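Local coordinates for protein nine-heme cytochrome c (Desulfovibrio desulfuricans, PDB 1OFW) that carries electrons through nine covalently bound c-type hemes and may form part of a transmembrane redox complex feeding electrons to the cytoplasm for sulfate reduction, at residues M16-E21 against E140-G145; H81-A86 against S96-H101; E107-A112 against G273-R278. All blocks are in the same frame, centred on the assembly; numbering follows the deposited sequence.

Contact 1: residues M16-E21 against E140-G145; sequences MFPVGE and EQMQKG. With HEC (heme c), chain G.
A Met-aromatic contact marks the place where the loop following strand 13-16 packs on helix 139-147: the Phe17 ring is met by the sulfur of Met142 and by a glycine, Gly145. Gly145 CA sits 3.5 Å above the centroid of the Phe17 ring, only 8° off the normal, a CH-pi contact over the middle of the face. The sulfur arrives differently. Met142 SD lies in the ring plane at the edge, 3.9 Å from Phe17 CD2, so backbone and thioether use two distinct sides of one aromatic group. Met142 sends CG out opposite the backbone N (chi1 179°), and the bend that follows brings Met142 CE to 3.8 Å from Pro18 CG. Val19 CG2 adds a looser touch, 4.0 Å from Gly145 O. No hydrogen bond crosses this buried interface. Pro18 is the centre of an inverse gamma turn, and its ring also borders the heme whose iron is bound by His81 and His131: Pro18 CB is 3.6 Å from the propionate oxygen O2D. A phenyl ring laid on a helix glycine and edged by a methionine sulfur is close apolar helix-to-loop packing, here on a loop whose residues 16-18 line a heme pocket.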
# COMPACT_ATOMS: atom_id res chain seq x y z
N MET A 16 -9.82 15.39 6.84
CA MET A 16 -8.57 15.97 7.25
C MET A 16 -8.06 16.94 6.20
O MET A 16 -7.86 16.63 5.02
CB MET A 16 -7.52 14.88 7.50
CG MET A 16 -7.97 13.85 8.54
SD MET A 16 -6.82 12.48 8.73
CE MET A 16 -5.44 13.31 9.50
N PHE A 17 -7.86 18.19 6.63
CA PHE A 17 -7.49 19.26 5.74
C PHE A 17 -6.07 19.73 5.92
O PHE A 17 -5.43 19.46 6.95
CB PHE A 17 -8.39 20.49 6.00
CG PHE A 17 -9.83 20.29 5.58
CD1 PHE A 17 -10.75 19.81 6.49
CD2 PHE A 17 -10.25 20.58 4.32
CE1 PHE A 17 -12.04 19.64 6.09
CE2 PHE A 17 -11.55 20.42 3.89
CZ PHE A 17 -12.47 19.95 4.81
N PRO A 18 -5.54 20.42 4.92
CA PRO A 18 -4.16 20.93 5.01
C PRO A 18 -4.07 22.19 5.88
O PRO A 18 -3.99 23.31 5.39
CB PRO A 18 -3.81 21.25 3.54
CG PRO A 18 -5.13 21.56 2.95
CD PRO A 18 -6.13 20.70 3.61
N VAL A 19 -4.06 21.90 7.19
CA VAL A 19 -4.11 22.96 8.19
C VAL A 19 -2.77 23.65 8.35
O VAL A 19 -1.75 23.05 8.60
CB VAL A 19 -4.60 22.37 9.52
CG1 VAL A 19 -4.43 23.37 10.65
CG2 VAL A 19 -6.06 21.92 9.35
N GLY A 20 -2.77 24.98 8.19
CA GLY A 20 -1.56 25.78 8.31
C GLY A 20 -1.93 27.22 8.65
O GLY A 20 -3.11 27.59 8.59
N GLU A 21 -0.97 28.07 8.99
CA GLU A 21 -1.50 29.43 9.23
C GLU A 21 -1.25 30.37 8.07
O GLU A 21 -1.83 31.47 8.00
CB GLU A 21 -0.96 30.01 10.54
CG GLU A 21 -1.97 29.88 11.68
N GLU A 140 -15.33 26.91 -1.09
CA GLU A 140 -15.59 27.56 0.19
C GLU A 140 -15.45 26.62 1.39
O GLU A 140 -14.88 26.99 2.43
CB GLU A 140 -17.00 28.19 0.12
CG GLU A 140 -17.23 28.84 -1.25
CD GLU A 140 -17.84 27.97 -2.33
OE1 GLU A 140 -19.01 27.52 -2.26
OE2 GLU A 140 -17.18 27.71 -3.35
N GLN A 141 -15.96 25.39 1.26
CA GLN A 141 -15.79 24.39 2.31
C GLN A 141 -14.31 24.06 2.52
O GLN A 141 -13.81 23.92 3.63
CB GLN A 141 -16.59 23.14 1.93
CG GLN A 141 -18.06 23.22 2.32
CD GLN A 141 -18.86 22.09 1.70
OE1 GLN A 141 -18.58 21.53 0.65
NE2 GLN A 141 -19.93 21.76 2.42
N MET A 142 -13.56 23.95 1.43
CA MET A 142 -12.09 23.74 1.56
C MET A 142 -11.43 24.81 2.37
O MET A 142 -10.60 24.55 3.23
CB MET A 142 -11.52 23.62 0.14
CG MET A 142 -10.00 23.42 0.12
SD MET A 142 -9.56 21.76 0.72
CE MET A 142 -7.84 21.69 0.24
N GLN A 143 -11.82 26.10 2.10
CA GLN A 143 -11.23 27.19 2.85
C GLN A 143 -11.55 27.11 4.33
O GLN A 143 -10.72 27.29 5.21
CB GLN A 143 -11.73 28.57 2.35
CG GLN A 143 -11.18 28.92 0.97
CD GLN A 143 -9.67 29.04 1.01
OE1 GLN A 143 -9.13 29.82 1.81
NE2 GLN A 143 -9.01 28.22 0.20
N LYS A 144 -12.81 26.79 4.62
CA LYS A 144 -13.18 26.66 6.03
C LYS A 144 -12.45 25.52 6.71
O LYS A 144 -12.08 25.59 7.88
CB LYS A 144 -14.69 26.50 6.18
CG LYS A 144 -15.50 27.64 5.56
CD LYS A 144 -17.00 27.45 5.74
CE LYS A 144 -17.68 28.82 5.86
NZ LYS A 144 -19.05 28.83 5.25
N GLY A 145 -12.21 24.46 5.92
CA GLY A 145 -11.48 23.34 6.49
C GLY A 145 -10.08 23.69 6.89
O GLY A 145 -9.50 23.39 7.92
FE HEC G . -0.65 12.79 1.52
CHA HEC G . -1.20 15.55 3.48
CHB HEC G . 0.99 14.76 -0.73
CHC HEC G . -0.05 10.06 -0.43
CHD HEC G . -2.25 10.84 3.81
NA HEC G . -0.19 14.74 1.44
C1A HEC G . -0.45 15.76 2.36
C2A HEC G . 0.21 16.98 1.97
C3A HEC G . 0.82 16.74 0.80
C4A HEC G . 0.56 15.35 0.44
CMA HEC G . 1.63 17.71 -0.08
CAA HEC G . 0.21 18.26 2.81
CBA HEC G . -1.06 19.11 2.64
CGA HEC G . -1.24 19.69 1.26
O1A HEC G . -0.34 20.47 0.82
O2A HEC G . -2.30 19.41 0.63
NB HEC G . 0.27 12.49 -0.23
C1B HEC G . 0.84 13.43 -1.07
C2B HEC G . 1.24 12.80 -2.31
C3B HEC G . 0.96 11.48 -2.20
C4B HEC G . 0.37 11.28 -0.90
CMB HEC G . 1.82 13.57 -3.51
CAB HEC G . 1.15 10.34 -3.20
CBB HEC G . 2.62 10.31 -3.72
NC HEC G . -1.10 10.86 1.65
C1C HEC G . -0.76 9.88 0.74
C2C HEC G . -1.26 8.61 1.21
C3C HEC G . -1.89 8.82 2.39
C4C HEC G . -1.76 10.23 2.67
CMC HEC G . -1.10 7.31 0.39
CAC HEC G . -2.69 7.83 3.25
CBC HEC G . -1.90 6.57 3.63
ND HEC G . -1.57 13.13 3.26
C1D HEC G . -2.23 12.20 4.03
C2D HEC G . -2.94 12.88 5.11
C3D HEC G . -2.67 14.19 4.99
C4D HEC G . -1.77 14.35 3.88
CMD HEC G . -3.81 12.17 6.18
CAD HEC G . -3.23 15.33 5.87
CBD HEC G . -4.60 15.81 5.31
CGD HEC G . -4.47 16.74 4.14
O1D HEC G . -5.02 16.51 3.02
O2D HEC G . -3.79 17.78 4.33

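Contact 2: residues H81-A86 against S96-H101; sequences HATNIA and SCVSCH. With HEC (heme c), chain E.
With chi1 at 75°, Ser96 holds OG between its own backbone N and carbonyl carbon, turned to the oxygen of Ala82; Ser99, at 87°, places its hydroxyl in the same way. From there Ser96 OG donates to Ala82 O over 2.8 Å, in the carbonyl plane and on a lone pair. The same OG accepts from Ser99 N at 3.3 Å, a nearly straight bond (167°), while Ser96 N makes a weak return bond to Ser99 OG. The two serines thus form a capping box at the start of helix 97-107, and the N-cap hydroxyl serves a second purpose by tying the preceding loop to that helix. Residues 97-101 are a CXXCH heme-attachment motif: Cys97 and Cys100 form thioethers to the heme, and His101 NE2 binds its iron at 2.0 Å, with His40 as the other axial ligand. The CB atoms of Val98 and Ser99, between the cysteines, point toward the loop. Val98 presses CG1 on Thr83 CG2 at a tight 3.5 Å, and its CB lies 3.6 Å from His81 O. Ser99 CB is 3.3 Å from Ala82 O, and the tip of Ile85, CD1, comes within 3.6 Å of Ser99 OG. The His81 ring binds the iron of another heme, with ND1 hydrogen-bonded to Asp77 O.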
# COMPACT_ATOMS: atom_id res chain seq x y z
N HIS A 81 3.21 10.94 6.30
CA HIS A 81 3.84 10.07 5.32
C HIS A 81 5.22 9.54 5.70
O HIS A 81 5.78 8.76 4.89
CB HIS A 81 3.99 10.85 4.04
CG HIS A 81 2.83 11.61 3.49
ND1 HIS A 81 2.86 12.97 3.61
CD2 HIS A 81 1.70 11.34 2.80
CE1 HIS A 81 1.80 13.49 3.03
NE2 HIS A 81 1.07 12.52 2.54
N ALA A 82 5.77 9.91 6.84
CA ALA A 82 7.13 9.48 7.16
C ALA A 82 7.33 7.97 7.09
O ALA A 82 6.52 7.19 7.58
CB ALA A 82 7.49 9.91 8.57
N THR A 83 8.43 7.49 6.50
CA THR A 83 8.69 6.06 6.55
C THR A 83 9.94 5.69 7.31
O THR A 83 10.17 4.51 7.58
CB THR A 83 8.82 5.46 5.13
OG1 THR A 83 9.82 6.19 4.44
CG2 THR A 83 7.49 5.62 4.42
N ASN A 84 10.77 6.64 7.66
CA ASN A 84 11.99 6.33 8.39
C ASN A 84 11.95 6.99 9.77
O ASN A 84 12.69 7.91 10.07
CB ASN A 84 13.20 6.80 7.57
CG ASN A 84 13.18 8.27 7.23
OD1 ASN A 84 12.12 8.90 7.17
ND2 ASN A 84 14.35 8.85 6.98
N ILE A 85 11.03 6.53 10.60
CA ILE A 85 10.78 7.06 11.93
C ILE A 85 11.68 6.34 12.93
O ILE A 85 11.61 5.11 13.10
CB ILE A 85 9.31 6.85 12.33
CG1 ILE A 85 8.35 7.47 11.30
CG2 ILE A 85 9.05 7.41 13.72
CD1 ILE A 85 6.91 7.03 11.45
N ALA A 86 12.53 7.13 13.59
CA ALA A 86 13.46 6.50 14.54
C ALA A 86 12.74 5.89 15.71
O ALA A 86 11.82 6.44 16.29
CB ALA A 86 14.45 7.53 15.04
N SER A 96 3.10 7.21 11.34
CA SER A 96 2.39 7.86 10.27
C SER A 96 1.46 6.90 9.51
O SER A 96 1.53 5.69 9.74
CB SER A 96 3.35 8.54 9.30
OG SER A 96 3.93 7.52 8.53
N CYS A 97 0.60 7.45 8.67
CA CYS A 97 -0.32 6.62 7.89
C CYS A 97 0.48 5.64 7.04
O CYS A 97 0.22 4.44 7.04
CB CYS A 97 -1.17 7.47 6.98
SG CYS A 97 -1.97 8.96 7.59
N VAL A 98 1.49 6.18 6.36
CA VAL A 98 2.28 5.34 5.45
C VAL A 98 3.10 4.31 6.16
O VAL A 98 3.20 3.14 5.75
CB VAL A 98 3.16 6.25 4.57
CG1 VAL A 98 4.10 5.43 3.70
CG2 VAL A 98 2.27 7.12 3.71
N SER A 99 3.78 4.52 7.25
CA SER A 99 4.65 3.69 8.02
C SER A 99 3.82 2.57 8.64
O SER A 99 4.33 1.45 8.58
CB SER A 99 5.44 4.43 9.09
OG SER A 99 4.68 4.50 10.27
N CYS A 100 2.65 2.84 9.19
CA CYS A 100 1.94 1.67 9.71
C CYS A 100 1.49 0.74 8.59
O CYS A 100 1.59 -0.47 8.74
CB CYS A 100 0.73 2.14 10.52
SG CYS A 100 -0.13 0.71 11.20
N HIS A 101 1.00 1.31 7.49
CA HIS A 101 0.56 0.46 6.37
C HIS A 101 1.77 -0.36 5.89
O HIS A 101 1.66 -1.56 5.60
CB HIS A 101 -0.11 1.31 5.32
CG HIS A 101 -1.40 1.94 5.68
ND1 HIS A 101 -1.95 2.90 4.88
CD2 HIS A 101 -2.24 1.81 6.73
CE1 HIS A 101 -3.11 3.33 5.42
NE2 HIS A 101 -3.30 2.67 6.54
FE HEC E . -4.88 2.96 7.73
CHA HEC E . -6.93 0.64 6.39
CHB HEC E . -5.95 5.28 5.41
CHC HEC E . -3.33 5.41 9.47
CHD HEC E . -3.63 0.62 9.90
NA HEC E . -6.09 2.92 6.15
C1A HEC E . -6.88 1.86 5.74
C2A HEC E . -7.58 2.26 4.54
C3A HEC E . -7.21 3.49 4.21
C4A HEC E . -6.36 3.97 5.30
CMA HEC E . -7.57 4.29 2.98
CAA HEC E . -8.62 1.35 3.83
CBA HEC E . -9.95 1.24 4.63
CGA HEC E . -10.54 2.65 4.77
O1A HEC E . -11.04 3.12 3.75
O2A HEC E . -10.42 3.22 5.88
NB HEC E . -4.68 4.93 7.47
C1B HEC E . -5.20 5.75 6.48
C2B HEC E . -4.84 7.13 6.72
C3B HEC E . -4.08 7.16 7.85
C4B HEC E . -4.01 5.80 8.33
CMB HEC E . -5.25 8.28 5.81
CAB HEC E . -3.38 8.31 8.57
CBB HEC E . -4.29 9.55 8.84
NC HEC E . -3.69 3.00 9.34
C1C HEC E . -3.09 4.12 9.91
C2C HEC E . -2.20 3.72 10.98
C3C HEC E . -2.31 2.39 11.10
C4C HEC E . -3.23 1.94 10.09
CMC HEC E . -1.30 4.74 11.71
CAC HEC E . -1.60 1.41 12.01
CBC HEC E . -1.18 1.93 13.41
ND HEC E . -5.22 1.02 8.08
C1D HEC E . -4.60 0.23 9.01
C2D HEC E . -5.14 -1.11 8.94
C3D HEC E . -6.13 -1.09 8.03
C4D HEC E . -6.15 0.23 7.43
CMD HEC E . -4.65 -2.27 9.79
CAD HEC E . -7.10 -2.20 7.64
CBD HEC E . -8.24 -2.30 8.69
CGD HEC E . -9.09 -3.55 8.53
O1D HEC E . -10.28 -3.53 8.92
O2D HEC E . -8.57 -4.55 8.02

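Contact 3: residues E107-A112 against G273-R278; sequences ERRECA and GMDVAR. With HEC (heme c), chain F.
Met274 O is gripped by two nitrogens of one arginine: Arg109 NE donates to it over 2.6 Å with an almost straight N-H (168°), and Arg109 NH2 adds a weak bond at 3.2 Å. The acceptor lies in the guanidinium plane, at its edge, whereas seen from the carbonyl the NE donor is tilted 24° out of plane. This oxygen belongs to the end of helix 259-273, which closes in a Schellman motif with Asp275, at positive phi, as its C-prime residue. An arginine meeting a carbonyl at a helix C-terminus would probably be favoured by the negative end of the helix dipole.

Arg109 reaches the site with CG anti to the backbone N (chi1 -157°) and a later bend at chi3 that turns the guanidinium. Met274 crosses it at about a right angle, its terminal CE lying over one face of the guanidinium, 3.9 Å from NH2, while Met274 CB packs against Arg109 O at 3.3 Å. Asp275 OD2 approaches the aliphatic part of the arginine, 3.5 Å from CG; its separation from Arg109 NE, 4.3 Å, is too long for a salt bridge, though the opposite charges would probably still attract weakly. Farther along, Ala112 CB rests on Gly273 O at 3.5 Å.

Segment 107-112 carries Cys111, the first cysteine of the CXXCH motif of heme 4. The contact joins it to the segment after helix 259-273, next to the heme bound by Cys270, consistent with the place of heme 4 between the two tetraheme clusters. In the same segment, Arg108 makes salt bridges with Glu110 and Asp211, and its NH2 is 2.9 Å from Glu110 OE2, which it meets on the anti side and tilted out of the carboxylate plane.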
# COMPACT_ATOMS: atom_id res chain seq x y z
N GLU A 107 5.01 -7.35 8.21
CA GLU A 107 4.91 -8.19 9.38
C GLU A 107 3.86 -9.27 9.29
O GLU A 107 3.80 -10.13 10.19
CB GLU A 107 4.59 -7.29 10.59
CG GLU A 107 5.68 -6.27 10.84
CD GLU A 107 5.42 -5.35 12.02
OE1 GLU A 107 4.42 -5.54 12.73
OE2 GLU A 107 6.25 -4.43 12.20
N ARG A 108 3.00 -9.26 8.30
CA ARG A 108 1.91 -10.20 8.13
C ARG A 108 2.23 -11.19 7.00
O ARG A 108 2.44 -10.75 5.88
CB ARG A 108 0.58 -9.52 7.81
CG ARG A 108 0.14 -8.58 8.94
CD ARG A 108 -1.09 -7.76 8.67
NE ARG A 108 -2.18 -8.53 8.12
CZ ARG A 108 -3.24 -8.05 7.47
NH1 ARG A 108 -3.36 -6.76 7.34
NH2 ARG A 108 -4.13 -8.91 7.00
N ARG A 109 2.28 -12.47 7.33
CA ARG A 109 2.75 -13.46 6.37
C ARG A 109 2.02 -13.41 5.05
O ARG A 109 2.65 -13.63 4.00
CB ARG A 109 2.60 -14.86 6.97
CG ARG A 109 3.49 -15.89 6.37
CD ARG A 109 3.22 -17.34 6.79
NE ARG A 109 3.21 -18.09 5.54
CZ ARG A 109 2.36 -18.77 4.80
NH1 ARG A 109 1.08 -18.93 5.12
NH2 ARG A 109 2.81 -19.32 3.66
N GLU A 110 0.72 -13.17 5.05
CA GLU A 110 -0.08 -13.22 3.82
C GLU A 110 0.28 -12.05 2.92
O GLU A 110 0.04 -12.09 1.71
CB GLU A 110 -1.57 -13.26 4.12
CG GLU A 110 -2.14 -12.06 4.84
CD GLU A 110 -2.15 -12.18 6.35
OE1 GLU A 110 -1.35 -12.88 6.96
OE2 GLU A 110 -3.00 -11.54 6.99
N CYS A 111 0.86 -11.00 3.47
CA CYS A 111 1.26 -9.84 2.71
C CYS A 111 2.74 -9.84 2.34
O CYS A 111 3.13 -9.25 1.33
CB CYS A 111 1.00 -8.57 3.56
SG CYS A 111 -0.56 -8.43 4.40
N ALA A 112 3.58 -10.47 3.15
CA ALA A 112 5.02 -10.28 3.16
C ALA A 112 5.75 -11.04 2.05
O ALA A 112 6.95 -10.78 1.85
CB ALA A 112 5.59 -10.66 4.52
N GLY A 273 10.00 -14.49 2.00
CA GLY A 273 9.16 -13.52 2.70
C GLY A 273 7.94 -14.09 3.36
O GLY A 273 7.51 -13.56 4.39
N MET A 274 7.36 -15.17 2.83
CA MET A 274 6.16 -15.68 3.51
C MET A 274 6.41 -17.06 4.07
O MET A 274 5.49 -17.81 4.35
CB MET A 274 4.95 -15.47 2.60
CG MET A 274 4.92 -16.18 1.27
SD MET A 274 3.49 -15.74 0.27
CE MET A 274 2.09 -16.34 1.21
N ASP A 275 7.67 -17.42 4.31
CA ASP A 275 8.10 -18.59 5.01
C ASP A 275 7.56 -19.89 4.41
O ASP A 275 7.04 -20.75 5.14
CB ASP A 275 7.56 -18.51 6.46
CG ASP A 275 7.77 -17.13 7.08
OD1 ASP A 275 8.96 -16.81 7.30
OD2 ASP A 275 6.77 -16.40 7.32
N VAL A 276 7.73 -20.01 3.10
CA VAL A 276 7.25 -21.19 2.37
C VAL A 276 8.16 -22.36 2.71
O VAL A 276 9.38 -22.33 2.67
CB VAL A 276 7.22 -20.93 0.87
CG1 VAL A 276 7.00 -22.22 0.06
CG2 VAL A 276 6.15 -19.93 0.50
N ALA A 277 7.53 -23.46 3.11
CA ALA A 277 8.29 -24.58 3.60
C ALA A 277 8.94 -25.43 2.52
O ALA A 277 10.01 -25.98 2.73
CB ALA A 277 7.38 -25.51 4.39
N ARG A 278 8.27 -25.51 1.37
CA ARG A 278 8.86 -26.27 0.26
C ARG A 278 8.48 -25.55 -1.00
O ARG A 278 7.29 -25.24 -1.17
CB ARG A 278 8.31 -27.69 0.24
CG ARG A 278 8.68 -28.49 -0.99
CD ARG A 278 7.88 -29.79 -1.04
NE ARG A 278 8.22 -30.51 -2.27
CZ ARG A 278 7.56 -30.43 -3.42
NH1 ARG A 278 6.49 -29.66 -3.59
NH2 ARG A 278 8.04 -31.17 -4.41
FE HEC F . -0.20 -5.33 -1.55
CHA HEC F . 0.40 -2.33 -3.16
CHB HEC F . -1.10 -3.63 1.25
CHC HEC F . -0.93 -8.26 0.03
CHD HEC F . 0.83 -7.02 -4.32
NA HEC F . -0.33 -3.40 -1.07
C1A HEC F . 0.01 -2.31 -1.83
C2A HEC F . -0.06 -1.09 -1.05
C3A HEC F . -0.47 -1.45 0.20
C4A HEC F . -0.67 -2.88 0.18
CMA HEC F . -0.66 -0.54 1.42
CAA HEC F . 0.29 0.29 -1.59
CBA HEC F . 1.83 0.45 -1.72
CGA HEC F . 2.46 0.71 -0.38
O1A HEC F . 2.00 1.62 0.34
O2A HEC F . 3.39 -0.01 0.04
NB HEC F . -0.88 -5.84 0.27
C1B HEC F . -1.18 -5.00 1.33
C2B HEC F . -1.55 -5.75 2.50
C3B HEC F . -1.48 -7.05 2.17
C4B HEC F . -1.08 -7.10 0.76
CMB HEC F . -1.90 -5.05 3.84
CAB HEC F . -1.75 -8.28 3.04
CBB HEC F . -3.18 -8.31 3.61
NC HEC F . -0.04 -7.26 -2.05
C1C HEC F . -0.44 -8.32 -1.26
C2C HEC F . -0.27 -9.57 -2.01
C3C HEC F . 0.26 -9.23 -3.20
C4C HEC F . 0.38 -7.78 -3.26
CMC HEC F . -0.62 -10.96 -1.46
CAC HEC F . 0.74 -10.17 -4.32
CBC HEC F . -0.37 -11.07 -4.91
ND HEC F . 0.53 -4.78 -3.32
C1D HEC F . 0.87 -5.65 -4.37
C2D HEC F . 1.27 -4.86 -5.52
C3D HEC F . 1.15 -3.56 -5.22
C4D HEC F . 0.68 -3.51 -3.85
CMD HEC F . 1.72 -5.49 -6.85
CAD HEC F . 1.37 -2.33 -6.10
CBD HEC F . 2.67 -1.55 -5.72
CGD HEC F . 2.60 -0.14 -6.36
O1D HEC F . 2.78 -0.06 -7.57
O2D HEC F . 2.36 0.87 -5.66

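The three contacts differ in burial. Contact 1 is buried, with no hydrogen bond across it and mostly apolar contacts; contact 2, partly buried, mixes one serine hydroxyl bond with aliphatic packing; contact 3, at the surface, rests on a charged side chain holding a carbonyl. Contacts 1 and 2 bear on one heme, since the loop of contact 1 borders the heme whose iron His81 of contact 2 binds. Contact 2 holds a whole heme-attachment motif and contact 3 the first cysteine of the next, on the successive helices 97-107 and 109-112. Contacts 1 and 3, 42 Å apart between centres, lie on opposite sides of the chain's centre, and contact 3 alone bridges the two cytochrome family regions.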